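Local structure of phosphoribosylaminoimidazole carboxylase (Treponema denticola, 5C5D) at residues 26-31 with 140-145; 48-53 with 77-82; 52-55 with 59-62; 75-78 with 83-86. The protein catalyses the reversible carboxylation of 5-aminoimidazole ribonucleotide by CO2 to 4-carboxy-5-aminoimidazole ribonucleotide, a step of de novo purine biosynthesis. The protein carries 1 engineered substitution. All blocks are in the same frame, centred on the assembly; numbering follows the deposited sequence. Where two conformers were deposited one is given.

Interaction 1: 26-31 with 140-145; sequences KTFGIE and KSYMES
Phe28 and Tyr142 bring two aromatic rings together where the Schellman motif ending helix 15-27 meets the long C-terminal helix 133-157. In the motif Gly29 leaves the helix with a positive phi of 78°, a conformation that suits glycine, and its N bonds back to Lys26 O. The chain then runs on through Ile30 towards strand 31-36.

Tyr142 can be followed outward from the C-terminal helix. Its CB lies 3.7 Å from Phe28 CE1. Because CG stands anti to the backbone N (chi1 -177°), the ring is carried across to the other helix end. Tyr142 CG meets Phe28 CE1 at 3.5 Å, and Tyr142 CD1 is equally close to Phe28 CZ. That CZ sits over the centre of the tyrosine ring, 3.4 Å above its plane, while the ring planes are inclined at 49°; the pair is therefore oblique, and the two side chains cross at about a right angle. Farther out, Tyr142 CE1 skirts Thr27 OG1 loosely at 4.4 Å, and Tyr142 OH hydrogen-bonds the carboxylate of Glu24.

Tyrosine suits this partly exposed place, offering an apolar face to Phe28 and a polar end to Glu24 of helix 15-27. Phenylalanine suits the buried one, since it also packs on Leu122 and Ala125 of helix 117-129. Thr27 OG1 turns back to its own helix, hydrogen-bonding Glu24 O.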
loop_
_atom_site.group_PDB
_atom_site.type_symbol
_atom_site.label_atom_id
_atom_site.label_comp_id
_atom_site.label_asym_id
_atom_site.label_seq_id
_atom_site.Cartn_x
_atom_site.Cartn_y
_atom_site.Cartn_z
ATOM N N LYS D 26 -28.977 -11.384 -19.063
ATOM C CA LYS D 26 -30.293 -11.886 -19.410
ATOM C C LYS D 26 -31.335 -10.782 -19.331
ATOM O O LYS D 26 -32.261 -10.762 -20.131
ATOM C CB LYS D 26 -30.673 -13.049 -18.493
ATOM C CG LYS D 26 -31.881 -13.810 -18.967
ATOM C CD LYS D 26 -31.985 -15.148 -18.279
ATOM C CE LYS D 26 -33.036 -16.015 -18.938
ATOM N NZ LYS D 26 -33.089 -17.367 -18.322
ATOM N N THR D 27 -31.171 -9.860 -18.384
ATOM C CA THR D 27 -32.096 -8.745 -18.237
ATOM C C THR D 27 -32.036 -7.814 -19.461
ATOM O O THR D 27 -33.042 -7.210 -19.817
ATOM C CB THR D 27 -31.821 -7.912 -16.969
ATOM O OG1 THR D 27 -30.588 -7.216 -17.092
ATOM C CG2 THR D 27 -31.756 -8.794 -15.745
ATOM N N PHE D 28 -30.870 -7.710 -20.103
ATOM C CA PHE D 28 -30.716 -6.900 -21.325
ATOM C C PHE D 28 -31.112 -7.637 -22.605
ATOM O O PHE D 28 -31.105 -7.045 -23.698
ATOM C CB PHE D 28 -29.267 -6.419 -21.484
ATOM C CG PHE D 28 -28.798 -5.500 -20.390
ATOM C CD1 PHE D 28 -29.376 -4.261 -20.223
ATOM C CD2 PHE D 28 -27.755 -5.865 -19.543
ATOM C CE1 PHE D 28 -28.942 -3.415 -19.222
ATOM C CE2 PHE D 28 -27.308 -5.016 -18.542
ATOM C CZ PHE D 28 -27.912 -3.794 -18.375
ATOM N N GLY D 29 -31.448 -8.918 -22.484
ATOM C CA GLY D 29 -31.865 -9.707 -23.627
ATOM C C GLY D 29 -30.703 -10.164 -24.508
ATOM O O GLY D 29 -30.852 -10.379 -25.722
ATOM N N ILE D 30 -29.551 -10.341 -23.886
ATOM C CA ILE D 30 -28.310 -10.679 -24.591
ATOM C C ILE D 30 -27.921 -12.129 -24.328
ATOM O O ILE D 30 -27.755 -12.548 -23.174
ATOM C CB ILE D 30 -27.149 -9.736 -24.164
ATOM C CG1 ILE D 30 -27.448 -8.304 -24.603
ATOM C CG2 ILE D 30 -25.823 -10.208 -24.749
ATOM C CD1 ILE D 30 -26.596 -7.245 -23.946
ATOM N N GLU D 31 -27.779 -12.898 -25.407
ATOM C CA GLU D 31 -27.377 -14.291 -25.275
ATOM C C GLU D 31 -25.967 -14.368 -24.724
ATOM O O GLU D 31 -25.081 -13.600 -25.145
ATOM C CB GLU D 31 -27.442 -15.034 -26.619
ATOM C CG GLU D 31 -27.153 -16.541 -26.478
ATOM C CD GLU D 31 -27.260 -17.328 -27.785
ATOM O OE1 GLU D 31 -27.670 -16.770 -28.827
ATOM O OE2 GLU D 31 -26.922 -18.523 -27.748
ATOM N N LYS D 140 -31.343 2.031 -21.779
ATOM C CA LYS D 140 -31.955 3.273 -21.318
ATOM C C LYS D 140 -32.975 2.994 -20.205
ATOM O O LYS D 140 -32.975 3.662 -19.186
ATOM C CB LYS D 140 -32.616 4.003 -22.492
ATOM C CG LYS D 140 -33.395 5.243 -22.121
ATOM C CD LYS D 140 -33.954 5.895 -23.390
ATOM C CE LYS D 140 -35.324 6.536 -23.186
ATOM N NZ LYS D 140 -35.246 7.965 -22.780
ATOM N N SER D 141 -33.805 1.975 -20.392
ATOM C CA SER D 141 -34.780 1.589 -19.375
ATOM C C SER D 141 -34.068 1.227 -18.050
ATOM O O SER D 141 -34.491 1.636 -16.963
ATOM C CB SER D 141 -35.640 0.434 -19.885
ATOM O OG SER D 141 -36.458 -0.073 -18.851
ATOM N N TYR D 142 -32.964 0.496 -18.158
ATOM C CA TYR D 142 -32.164 0.058 -17.007
ATOM C C TYR D 142 -31.582 1.224 -16.239
ATOM O O TYR D 142 -31.682 1.308 -15.010
ATOM C CB TYR D 142 -31.048 -0.842 -17.520
ATOM C CG TYR D 142 -30.118 -1.485 -16.523
ATOM C CD1 TYR D 142 -30.358 -2.773 -16.061
ATOM C CD2 TYR D 142 -28.938 -0.855 -16.135
ATOM C CE1 TYR D 142 -29.482 -3.388 -15.199
ATOM C CE2 TYR D 142 -28.054 -1.461 -15.267
ATOM C CZ TYR D 142 -28.332 -2.726 -14.797
ATOM O OH TYR D 142 -27.452 -3.338 -13.935
ATOM N N MET D 143 -30.961 2.136 -16.979
ATOM C CA MET D 143 -30.251 3.230 -16.358
ATOM C C MET D 143 -31.275 4.228 -15.802
ATOM O O MET D 143 -31.060 4.799 -14.729
ATOM C CB MET D 143 -29.248 3.850 -17.361
ATOM C CG MET D 143 -27.939 3.004 -17.453
ATOM S SD MET D 143 -26.661 3.614 -18.573
ATOM C CE MET D 143 -25.799 4.661 -17.378
ATOM N N GLU D 144 -32.412 4.393 -16.474
ATOM C CA GLU D 144 -33.458 5.274 -15.951
ATOM C C GLU D 144 -34.054 4.717 -14.674
ATOM O O GLU D 144 -34.322 5.459 -13.724
ATOM C CB GLU D 144 -34.564 5.511 -16.999
ATOM C CG GLU D 144 -34.080 6.418 -18.125
ATOM C CD GLU D 144 -35.153 6.789 -19.142
ATOM O OE1 GLU D 144 -36.223 6.134 -19.204
ATOM O OE2 GLU D 144 -34.900 7.759 -19.888
ATOM N N SER D 145 -34.235 3.405 -14.639
ATOM C CA SER D 145 -34.752 2.754 -13.444
ATOM C C SER D 145 -33.818 2.955 -12.258
ATOM O O SER D 145 -34.280 3.206 -11.141
ATOM C CB SER D 145 -34.979 1.260 -13.715
ATOM O OG SER D 145 -35.271 0.580 -12.514
#

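Interaction 2: 48-53 with 77-82; sequences SMLKEY and DGFVKG
Leu50 and Phe79 meet between two neighbouring helices, 43-54 and 72-79, of the three-layer alpha-beta-alpha fold built round a parallel sheet. The chain passes through strand 60-65 between them, and Phe79 lies near the C-terminal end of the second helix, before the chain turns off towards Gly82.

The close-packed part is apolar and centres on Leu50, which points toward the other segment. Leu50 CB lies 3.8 Å from Phe79 CD2, and Leu50 CD1 is at the same distance from that ring carbon, so two carbons of the leucine converge on Phe79 CD2 as the side chains slide past each other in opposite directions. On the inner side Leu50 CD2 approaches Val80 CG1 at 4.3 Å. Leucine and beta-branched valine suit this buried level, where both also rest on Tyr62 of strand 60-65.

Towards solvent the contact thins to one aliphatic chain. Phe79, its CG anti to the backbone N (chi1 -171°), extends its ring across to helix 43-54, where it also packs on Val47. The exposed Lys51 runs past the outer end of this ring at about a right angle. A lysine fits such an outer position because its methylenes can cover an aromatic edge while the ammonium reaches outward. Lys51 CG is 3.7 Å from Phe79 CZ, and farther along Lys51 CE lies in the ring plane, 4.0 Å from the same CZ.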
loop_
_atom_site.group_PDB
_atom_site.type_symbol
_atom_site.label_atom_id
_atom_site.label_comp_id
_atom_site.label_asym_id
_atom_site.label_seq_id
_atom_site.Cartn_x
_atom_site.Cartn_y
_atom_site.Cartn_z
ATOM N N SER D 48 -8.805 -23.832 -28.663
ATOM C CA SER D 48 -9.781 -24.567 -29.446
ATOM C C SER D 48 -11.170 -23.954 -29.296
ATOM O O SER D 48 -11.896 -23.779 -30.283
ATOM C CB SER D 48 -9.781 -26.039 -29.036
ATOM O OG SER D 48 -8.641 -26.663 -29.579
ATOM N N MET D 49 -11.521 -23.607 -28.066
ATOM C CA MET D 49 -12.795 -22.977 -27.757
ATOM C C MET D 49 -12.919 -21.619 -28.419
ATOM O O MET D 49 -13.953 -21.306 -29.019
ATOM C CB MET D 49 -12.931 -22.813 -26.251
ATOM C CG MET D 49 -14.225 -22.253 -25.806
ATOM S SD MET D 49 -14.002 -21.779 -24.088
ATOM C CE MET D 49 -13.652 -23.393 -23.401
ATOM N N LEU D 50 -11.868 -20.822 -28.307
ATOM C CA LEU D 50 -11.898 -19.486 -28.897
ATOM C C LEU D 50 -12.035 -19.583 -30.423
ATOM O O LEU D 50 -12.740 -18.760 -31.025
ATOM C CB LEU D 50 -10.660 -18.684 -28.537
ATOM C CG LEU D 50 -10.467 -18.352 -27.063
ATOM C CD1 LEU D 50 -9.211 -17.520 -26.868
ATOM C CD2 LEU D 50 -11.673 -17.603 -26.499
ATOM N N LYS D 51 -11.394 -20.565 -31.057
ATOM C CA LYS D 51 -11.509 -20.675 -32.519
ATOM C C LYS D 51 -12.955 -20.942 -32.927
ATOM O O LYS D 51 -13.431 -20.441 -33.951
ATOM C CB LYS D 51 -10.590 -21.762 -33.078
ATOM C CG LYS D 51 -9.133 -21.348 -33.081
ATOM C CD LYS D 51 -8.243 -22.405 -33.733
ATOM C CE LYS D 51 -6.775 -22.015 -33.676
ATOM N NZ LYS D 51 -5.913 -23.149 -34.151
ATOM N N GLU D 52 -13.656 -21.746 -32.137
ATOM C CA GLU D 52 -15.052 -22.045 -32.439
ATOM C C GLU D 52 -15.927 -20.780 -32.347
ATOM O O GLU D 52 -16.714 -20.511 -33.263
ATOM C CB GLU D 52 -15.590 -23.122 -31.495
ATOM C CG GLU D 52 -15.014 -24.507 -31.774
ATOM C CD GLU D 52 -15.222 -25.487 -30.634
ATOM O OE1 GLU D 52 -15.822 -25.110 -29.607
ATOM O OE2 GLU D 52 -14.777 -26.643 -30.769
ATOM N N TYR D 53 -15.781 -19.998 -31.276
ATOM C CA TYR D 53 -16.592 -18.778 -31.109
ATOM C C TYR D 53 -16.202 -17.715 -32.142
ATOM O O TYR D 53 -17.063 -17.013 -32.682
ATOM C CB TYR D 53 -16.469 -18.191 -29.690
ATOM C CG TYR D 53 -17.191 -19.053 -28.669
ATOM C CD1 TYR D 53 -18.572 -19.195 -28.712
ATOM C CD2 TYR D 53 -16.490 -19.709 -27.684
ATOM C CE1 TYR D 53 -19.242 -19.979 -27.782
ATOM C CE2 TYR D 53 -17.150 -20.488 -26.726
ATOM C CZ TYR D 53 -18.516 -20.624 -26.796
ATOM O OH TYR D 53 -19.167 -21.404 -25.877
ATOM N N ASP D 77 -7.587 -11.797 -24.964
ATOM C CA ASP D 77 -7.525 -10.547 -25.707
ATOM C C ASP D 77 -6.486 -10.562 -26.839
ATOM O O ASP D 77 -6.704 -9.989 -27.918
ATOM C CB ASP D 77 -7.221 -9.388 -24.767
ATOM C CG ASP D 77 -7.512 -8.084 -25.403
ATOM O OD1 ASP D 77 -8.692 -7.660 -25.369
ATOM O OD2 ASP D 77 -6.555 -7.508 -25.959
ATOM N N GLY D 78 -5.361 -11.241 -26.631
ATOM C CA GLY D 78 -4.365 -11.344 -27.679
ATOM C C GLY D 78 -4.746 -12.265 -28.824
ATOM O O GLY D 78 -4.173 -12.187 -29.904
ATOM N N PHE D 79 -5.709 -13.139 -28.579
ATOM C CA PHE D 79 -6.129 -14.124 -29.571
ATOM C C PHE D 79 -7.305 -13.646 -30.436
ATOM O O PHE D 79 -7.284 -13.801 -31.671
ATOM C CB PHE D 79 -6.510 -15.429 -28.871
ATOM C CG PHE D 79 -6.754 -16.554 -29.839
ATOM C CD1 PHE D 79 -5.708 -17.367 -30.242
ATOM C CD2 PHE D 79 -8.002 -16.744 -30.397
ATOM C CE1 PHE D 79 -5.911 -18.366 -31.171
ATOM C CE2 PHE D 79 -8.214 -17.750 -31.331
ATOM C CZ PHE D 79 -7.160 -18.556 -31.709
ATOM N N VAL D 80 -8.343 -13.091 -29.811
ATOM C CA VAL D 80 -9.583 -12.804 -30.537
ATOM C C VAL D 80 -9.494 -11.466 -31.255
ATOM O O VAL D 80 -8.650 -10.624 -30.928
ATOM C CB VAL D 80 -10.817 -12.810 -29.602
ATOM C CG1 VAL D 80 -10.944 -14.123 -28.855
ATOM C CG2 VAL D 80 -10.745 -11.692 -28.554
ATOM N N LYS D 81 -10.360 -11.295 -32.248
ATOM C CA LYS D 81 -10.355 -10.107 -33.101
ATOM C C LYS D 81 -10.905 -8.886 -32.378
ATOM O O LYS D 81 -10.296 -7.804 -32.394
ATOM C CB LYS D 81 -11.179 -10.357 -34.368
ATOM C CG LYS D 81 -10.640 -11.461 -35.262
ATOM C CD LYS D 81 -11.410 -11.550 -36.595
ATOM C CE LYS D 81 -12.913 -11.764 -36.416
ATOM N NZ LYS D 81 -13.244 -13.002 -35.645
ATOM N N GLY D 82 -12.084 -9.057 -31.795
ATOM C CA GLY D 82 -12.847 -7.959 -31.229
ATOM C C GLY D 82 -12.515 -7.680 -29.784
ATOM O O GLY D 82 -11.583 -8.237 -29.219
#

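Interaction 3: 52-55 with 59-62; sequences EYEA and PKLY
Tyr62 points its phenol from strand 60-65 at the last turn of helix 43-54; tyrosine suits the place because it spans from sheet to helix and still ends in a donor. Tyr62 OH donates a 2.7 Å hydrogen bond to Glu54 OE2, using the anti lone pair of that oxygen. Carboxylate and ring planes stand 52° apart, and the two side chains cross obliquely. A bend at chi2 (-67°) folds the glutamate back so that Glu54 OE2 comes to the ring edge, also 3.3 Å from Tyr62 CE1. Its other oxygen, OE1, takes a salt bridge from Lys81, and the two partners together would fix the rotation of the carboxylate.

Beside this bond Tyr62 OH lies 3.3 Å from Tyr53 CB. The Tyr53 ring leads away to Leu4 and Ile6, and its hydroxyl bonds Arg35.

Lys60 comes alongside, two residues earlier on the same strand face. The bent chain brings Lys60 CE to 3.1 Å from Tyr53 O, and lysine's length lets NZ reach the loop carbonyls of Leu56 and Arg58. Lys60 NZ stays 4.8 Å from Glu54 OE2, where some electrostatic attraction is likely, though no salt bridge forms.

The contact is the helix-to-strand half of the beta-alpha-beta crossover from strand 31-36 through helix 43-54 to strand 60-65, which passes over strand 4-9. Strands 4-9 and 84-86 flank strand 60-65, and helix 117-129 covers its other face through Leu61.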
loop_
_atom_site.group_PDB
_atom_site.type_symbol
_atom_site.label_atom_id
_atom_site.label_comp_id
_atom_site.label_asym_id
_atom_site.label_seq_id
_atom_site.Cartn_x
_atom_site.Cartn_y
_atom_site.Cartn_z
ATOM N N GLU D 52 -13.656 -21.746 -32.137
ATOM C CA GLU D 52 -15.052 -22.045 -32.439
ATOM C C GLU D 52 -15.927 -20.780 -32.347
ATOM O O GLU D 52 -16.714 -20.511 -33.263
ATOM C CB GLU D 52 -15.590 -23.122 -31.495
ATOM C CG GLU D 52 -15.014 -24.507 -31.774
ATOM C CD GLU D 52 -15.222 -25.487 -30.634
ATOM O OE1 GLU D 52 -15.822 -25.110 -29.607
ATOM O OE2 GLU D 52 -14.777 -26.643 -30.769
ATOM N N TYR D 53 -15.781 -19.998 -31.276
ATOM C CA TYR D 53 -16.592 -18.778 -31.109
ATOM C C TYR D 53 -16.202 -17.715 -32.142
ATOM O O TYR D 53 -17.063 -17.013 -32.682
ATOM C CB TYR D 53 -16.469 -18.191 -29.690
ATOM C CG TYR D 53 -17.191 -19.053 -28.669
ATOM C CD1 TYR D 53 -18.572 -19.195 -28.712
ATOM C CD2 TYR D 53 -16.490 -19.709 -27.684
ATOM C CE1 TYR D 53 -19.242 -19.979 -27.782
ATOM C CE2 TYR D 53 -17.150 -20.488 -26.726
ATOM C CZ TYR D 53 -18.516 -20.624 -26.796
ATOM O OH TYR D 53 -19.167 -21.404 -25.877
ATOM N N GLU D 54 -14.919 -17.632 -32.454
ATOM C CA GLU D 54 -14.425 -16.604 -33.385
ATOM C C GLU D 54 -14.948 -16.777 -34.810
ATOM O O GLU D 54 -15.066 -15.796 -35.566
ATOM C CB GLU D 54 -12.896 -16.593 -33.383
ATOM C CG GLU D 54 -12.296 -15.847 -32.200
ATOM C CD GLU D 54 -12.567 -14.371 -32.256
ATOM O OE1 GLU D 54 -11.852 -13.666 -33.009
ATOM O OE2 GLU D 54 -13.508 -13.918 -31.561
ATOM N N ALA D 55 -15.251 -18.019 -35.171
ATOM C CA ALA D 55 -15.768 -18.375 -36.482
ATOM C C ALA D 55 -17.254 -18.001 -36.657
ATOM O O ALA D 55 -17.792 -18.037 -37.769
ATOM C CB ALA D 55 -15.558 -19.858 -36.705
ATOM N N PRO D 59 -21.938 -10.377 -33.773
ATOM C CA PRO D 59 -21.169 -9.513 -32.877
ATOM C C PRO D 59 -20.921 -10.199 -31.570
ATOM O O PRO D 59 -21.879 -10.697 -30.996
ATOM C CB PRO D 59 -22.074 -8.301 -32.671
ATOM C CG PRO D 59 -23.199 -8.456 -33.628
ATOM C CD PRO D 59 -23.284 -9.853 -34.046
ATOM N N LYS D 60 -19.675 -10.246 -31.113
ATOM C CA LYS D 60 -19.403 -10.929 -29.860
ATOM C C LYS D 60 -18.454 -10.176 -28.986
ATOM O O LYS D 60 -17.624 -9.404 -29.456
ATOM C CB LYS D 60 -18.875 -12.333 -30.122
ATOM C CG LYS D 60 -17.622 -12.456 -30.884
ATOM C CD LYS D 60 -17.613 -13.873 -31.528
ATOM C CE LYS D 60 -16.959 -13.875 -32.851
ATOM N NZ LYS D 60 -17.650 -13.053 -33.821
ATOM N N LEU D 61 -18.605 -10.429 -27.691
ATOM C CA LEU D 61 -17.681 -9.964 -26.675
ATOM C C LEU D 61 -17.283 -11.156 -25.814
ATOM O O LEU D 61 -18.065 -12.078 -25.654
ATOM C CB LEU D 61 -18.295 -8.873 -25.803
ATOM C CG LEU D 61 -18.541 -7.544 -26.494
ATOM C CD1 LEU D 61 -19.317 -6.659 -25.557
ATOM C CD2 LEU D 61 -17.249 -6.859 -26.928
ATOM N N TYR D 62 -16.068 -11.115 -25.280
ATOM C CA TYR D 62 -15.637 -12.076 -24.283
ATOM C C TYR D 62 -15.484 -11.361 -22.965
ATOM O O TYR D 62 -14.876 -10.295 -22.930
ATOM C CB TYR D 62 -14.316 -12.721 -24.708
ATOM C CG TYR D 62 -14.413 -13.462 -26.024
ATOM C CD1 TYR D 62 -14.346 -12.779 -27.228
ATOM C CD2 TYR D 62 -14.549 -14.841 -26.064
ATOM C CE1 TYR D 62 -14.443 -13.455 -28.435
ATOM C CE2 TYR D 62 -14.623 -15.519 -27.243
ATOM C CZ TYR D 62 -14.564 -14.828 -28.441
ATOM O OH TYR D 62 -14.661 -15.478 -29.658
#

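Interaction 4: 75-78 with 83-86; sequences FVDG and ATIA
Thr84 and Asp77 tie the beginning of strand 84-86 to the helix before it, closing the beta-alpha-beta unit of strand 60-65, helix 72-79 and strand 84-86. Ala83 leads into the strand with its small methyl turned from the helix, against Leu61 of its own chain and Leu123 of a second subunit.

Thr84 follows and carries the contact. Its OG1 sits between the backbone N and the carbonyl carbon (chi1 73°), from where it donates a 2.6 Å hydrogen bond to Asp77 OD1, meeting the anti lone pair. The same torsion sends Thr84 CG2 towards the helix, 4.3 Å from Val76 CG1. Threonine suits the place by offering a hydroxyl and a methyl to one helix face.

Ile85 turns its side chain to helix 117-129 on the other face of the sheet, and Ala86 continues the strand, bonded through its backbone to Ala112 and Val114.

Asp77 is buried, yet its carboxylate is well supplied with partners. OD2 accepts from Ser110 N and forms a salt bridge with Arg126 of the second subunit, which would probably favour the charged form. Asp77 OD1 takes a second donor, a water 2.7 Å away, which in turn accepts from Thr84 N at 3.1 Å.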
loop_
_atom_site.group_PDB
_atom_site.type_symbol
_atom_site.label_atom_id
_atom_site.label_comp_id
_atom_site.label_asym_id
_atom_site.label_seq_id
_atom_site.Cartn_x
_atom_site.Cartn_y
_atom_site.Cartn_z
ATOM N N PHE D 75 -4.499 -13.269 -22.451
ATOM C CA PHE D 75 -4.374 -14.386 -23.379
ATOM C C PHE D 75 -5.495 -14.378 -24.384
ATOM O O PHE D 75 -5.280 -14.463 -25.585
ATOM C CB PHE D 75 -4.374 -15.673 -22.589
ATOM C CG PHE D 75 -4.208 -16.898 -23.423
ATOM C CD1 PHE D 75 -2.957 -17.274 -23.868
ATOM C CD2 PHE D 75 -5.296 -17.675 -23.755
ATOM C CE1 PHE D 75 -2.795 -18.414 -24.639
ATOM C CE2 PHE D 75 -5.137 -18.827 -24.530
ATOM C CZ PHE D 75 -3.890 -19.189 -24.962
ATOM N N VAL D 76 -6.707 -14.242 -23.875
ATOM C CA VAL D 76 -7.877 -14.209 -24.737
ATOM C C VAL D 76 -7.861 -12.943 -25.589
ATOM O O VAL D 76 -8.103 -12.989 -26.786
ATOM C CB VAL D 76 -9.166 -14.262 -23.913
ATOM C CG1 VAL D 76 -10.405 -14.024 -24.782
ATOM C CG2 VAL D 76 -9.277 -15.607 -23.175
ATOM N N ASP D 77 -7.587 -11.797 -24.964
ATOM C CA ASP D 77 -7.525 -10.547 -25.707
ATOM C C ASP D 77 -6.486 -10.562 -26.839
ATOM O O ASP D 77 -6.704 -9.989 -27.918
ATOM C CB ASP D 77 -7.221 -9.388 -24.767
ATOM C CG ASP D 77 -7.512 -8.084 -25.403
ATOM O OD1 ASP D 77 -8.692 -7.660 -25.369
ATOM O OD2 ASP D 77 -6.555 -7.508 -25.959
ATOM N N GLY D 78 -5.361 -11.241 -26.631
ATOM C CA GLY D 78 -4.365 -11.344 -27.679
ATOM C C GLY D 78 -4.746 -12.265 -28.824
ATOM O O GLY D 78 -4.173 -12.187 -29.904
ATOM N N ALA D 83 -13.298 -6.803 -29.180
ATOM C CA ALA D 83 -13.025 -6.366 -27.815
ATOM C C ALA D 83 -13.298 -7.450 -26.787
ATOM O O ALA D 83 -14.096 -8.379 -27.011
ATOM C CB ALA D 83 -13.865 -5.153 -27.510
ATOM N N THR D 84 -12.635 -7.305 -25.648
ATOM C CA THR D 84 -12.889 -8.147 -24.494
ATOM C C THR D 84 -12.967 -7.304 -23.246
ATOM O O THR D 84 -12.529 -6.162 -23.222
ATOM C CB THR D 84 -11.798 -9.220 -24.297
ATOM O OG1 THR D 84 -10.587 -8.634 -23.800
ATOM C CG2 THR D 84 -11.479 -9.936 -25.609
ATOM N N ILE D 85 -13.545 -7.902 -22.220
ATOM C CA ILE D 85 -13.754 -7.269 -20.902
ATOM C C ILE D 85 -13.175 -8.189 -19.823
ATOM O O ILE D 85 -13.494 -9.368 -19.788
ATOM C CB ILE D 85 -15.255 -7.052 -20.651
ATOM C CG1 ILE D 85 -15.857 -6.107 -21.685
ATOM C CG2 ILE D 85 -15.530 -6.546 -19.209
ATOM C CD1 ILE D 85 -17.369 -6.091 -21.679
ATOM N N ALA D 86 -12.313 -7.653 -18.960
ATOM C CA ALA D 86 -11.830 -8.377 -17.778
ATOM C C ALA D 86 -12.697 -8.038 -16.591
ATOM O O ALA D 86 -12.870 -6.875 -16.292
ATOM C CB ALA D 86 -10.399 -8.001 -17.471
HETATM O O HOH W 1 -10.192 -5.514 -26.092
#

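In the fold
Interactions 2, 3 and 4 touch one another, their centres 7 to 11 Å apart, whereas interaction 1 lies apart, its centre about 21 to 26 Å from theirs, where the C-terminal helix joins the domain. Interactions 2 and 3 share helix 43-54, and interactions 2 and 4 share helix 72-79; interactions 3 and 4 reach neighbouring strands, joined where Tyr62 O meets Ile85 N in a probable hydrogen bond. Chemistry follows position. The helix-to-helix contacts 1 and 2 are partly buried and made by apolar and aromatic groups, while the helix-to-strand contacts 3 and 4 each carry a hydroxyl-to-carboxylate bond. Interaction 4 alone is wholly buried.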